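Local coordinates for protein shikimate 5-dehydrogenase (Mycobacterium fortuitum subsp. fortuitum DSM 46621, PDB 4XIJ) that probably catalyses the reversible NADP-dependent reduction of 3-dehydroshikimate to shikimate, a step of chorismate biosynthesis, at residues L130-G135 against S199-D204. Residues are numbered along the deposited sequence; the frame is centred on the assembly and turned at random.
Sequences LVIGSG and STIPAD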
loop_
_atom_site.group_PDB
_atom_site.type_symbol
_atom_site.label_atom_id
_atom_site.label_comp_id
_atom_site.label_asym_id
_atom_site.label_seq_id
_atom_site.Cartn_x
_atom_site.Cartn_y
_atom_site.Cartn_z
ATOM N N LEU A 130 -15.394 -4.038 3.127
ATOM C CA LEU A 130 -14.814 -4.708 4.292
ATOM C C LEU A 130 -13.298 -4.580 4.251
ATOM O O LEU A 130 -12.687 -4.665 3.180
ATOM C CB LEU A 130 -15.139 -6.222 4.297
ATOM C CG LEU A 130 -16.606 -6.571 4.023
ATOM C CD1 LEU A 130 -16.799 -8.096 4.077
ATOM C CD2 LEU A 130 -17.573 -5.860 5.019
ATOM N N VAL A 131 -12.685 -4.430 5.416
ATOM C CA VAL A 131 -11.247 -4.646 5.586
ATOM C C VAL A 131 -11.147 -5.911 6.420
ATOM O O VAL A 131 -11.735 -6.018 7.522
ATOM C CB VAL A 131 -10.567 -3.468 6.276
ATOM C CG1 VAL A 131 -9.111 -3.782 6.559
ATOM C CG2 VAL A 131 -10.702 -2.239 5.411
ATOM N N ILE A 132 -10.462 -6.924 5.892
ATOM C CA ILE A 132 -10.282 -8.166 6.666
ATOM C C ILE A 132 -8.934 -8.064 7.379
ATOM O O ILE A 132 -7.895 -7.995 6.715
ATOM C CB ILE A 132 -10.303 -9.452 5.781
ATOM C CG1 ILE A 132 -11.389 -9.446 4.683
ATOM C CG2 ILE A 132 -10.408 -10.694 6.673
ATOM C CD1 ILE A 132 -12.779 -9.239 5.195
ATOM N N GLY A 133 -8.938 -8.102 8.707
ATOM C CA GLY A 133 -7.730 -7.968 9.505
ATOM C C GLY A 133 -7.586 -6.589 10.123
ATOM O O GLY A 133 -8.284 -5.618 9.728
ATOM N N SER A 134 -6.688 -6.492 11.096
ATOM C CA SER A 134 -6.487 -5.258 11.859
ATOM C C SER A 134 -5.021 -4.938 12.050
ATOM O O SER A 134 -4.679 -4.157 12.935
ATOM C CB SER A 134 -7.166 -5.335 13.235
ATOM O OG SER A 134 -6.651 -6.422 13.993
ATOM N N GLY A 135 -4.147 -5.501 11.214
ATOM C CA GLY A 135 -2.719 -5.362 11.424
ATOM C C GLY A 135 -2.156 -4.100 10.779
ATOM O O GLY A 135 -2.886 -3.149 10.466
ATOM N N SER A 199 -8.462 -7.804 1.798
ATOM C CA SER A 199 -8.002 -8.765 2.782
ATOM C C SER A 199 -6.522 -8.583 3.073
ATOM O O SER A 199 -5.677 -8.663 2.162
ATOM C CB SER A 199 -8.249 -10.193 2.285
ATOM O OG SER A 199 -7.872 -11.095 3.305
ATOM N N THR A 200 -6.197 -8.260 4.319
ATOM C CA THR A 200 -4.834 -7.925 4.712
ATOM C C THR A 200 -4.118 -9.045 5.464
ATOM O O THR A 200 -2.960 -8.870 5.865
ATOM C CB THR A 200 -4.815 -6.648 5.612
ATOM O OG1 THR A 200 -5.395 -6.938 6.891
ATOM C CG2 THR A 200 -5.564 -5.487 4.938
ATOM N N ILE A 201 -4.789 -10.185 5.642
ATOM C CA ILE A 201 -4.240 -11.257 6.481
ATOM C C ILE A 201 -3.605 -12.370 5.629
ATOM O O ILE A 201 -3.864 -12.497 4.415
ATOM C CB ILE A 201 -5.345 -11.844 7.396
ATOM C CG1 ILE A 201 -6.457 -12.546 6.594
ATOM C CG2 ILE A 201 -5.941 -10.745 8.324
ATOM C CD1 ILE A 201 -7.492 -13.212 7.531
ATOM N N PRO A 202 -2.782 -13.215 6.245
ATOM C CA PRO A 202 -2.125 -14.264 5.454
ATOM C C PRO A 202 -3.128 -15.256 4.850
ATOM O O PRO A 202 -4.249 -15.462 5.386
ATOM C CB PRO A 202 -1.203 -14.963 6.489
ATOM C CG PRO A 202 -0.888 -13.877 7.484
ATOM C CD PRO A 202 -2.221 -13.129 7.606
ATOM N N ALA A 203 -2.735 -15.862 3.737
ATOM C CA ALA A 203 -3.598 -16.787 3.036
ATOM C C ALA A 203 -4.113 -17.931 3.910
ATOM O O ALA A 203 -5.285 -18.310 3.785
ATOM C CB ALA A 203 -2.871 -17.343 1.843
ATOM N N ASP A 204 -3.260 -18.507 4.762
ATOM C CA ASP A 204 -3.702 -19.628 5.599
ATOM C C ASP A 204 -4.712 -19.202 6.660
ATOM O O ASP A 204 -5.580 -19.993 7.040
ATOM C CB ASP A 204 -2.496 -20.325 6.273
ATOM C CG ASP A 204 -1.556 -20.993 5.281
ATOM O OD1 ASP A 204 -2.062 -21.544 4.267
ATOM O OD2 ASP A 204 -0.314 -20.965 5.518
HETATM O O HOH W 1 -3.807 -7.255 9.029
#
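Thr200 holds the carbonyl oxygen of Ile132 with two donors. Its backbone N lies 2.9 Å from Ile132 O, in the carbonyl plane, and the N-H points almost straight at the acceptor (163°). The hydroxyl arrives from a second direction, tilted somewhat from that plane, with OG1 2.7 Å from Ile132 O. It can do so because chi1 of 70° sets OG1 between the backbone N and the carbonyl carbon, which turns it toward Ile132 O at the end of strand 128-132. The hydroxyl donates to Ile132 O and at the same time accepts from a water 2.7 Å from Thr200 OG1; this water receives the N-H of Gly135, tying the turn after the strand to the same threonine.

Beside this polar grip, Ile201 reaches in with both of its branches. CG2 rests on the backbone, 3.5 Å from Gly133 CA, while the longer branch ends with CD1 3.9 Å from Ile132 CG2. Gly133 CA also lies 3.7 Å from Thr200 OG1, and its positive phi of 103° is a backbone conformation readily taken by glycine. Further back, Ile132 and Ser199 form a parallel bridge with their side chains on one face of the sheet, where Ser199 OG lies 3.8 Å from Ile132 CB. Ile132 also packs on Val156 of the neighbouring strand 152-157, and Thr200 touches Thr137.

Strands 128-132 and 196-199 are adjacent in a six-stranded parallel sheet of order 3-2-1-4-5-6, and the contact joins their C-terminal ends and the loops that leave them. Gly133 and Gly135 fall in what looks like a GxGxxA-type glycine-rich turn between strand 128-132 and helix 138-147. This is the arrangement of a Rossmann fold, consistent with the dinucleotide-binding loop of an NADP-dependent shikimate dehydrogenase.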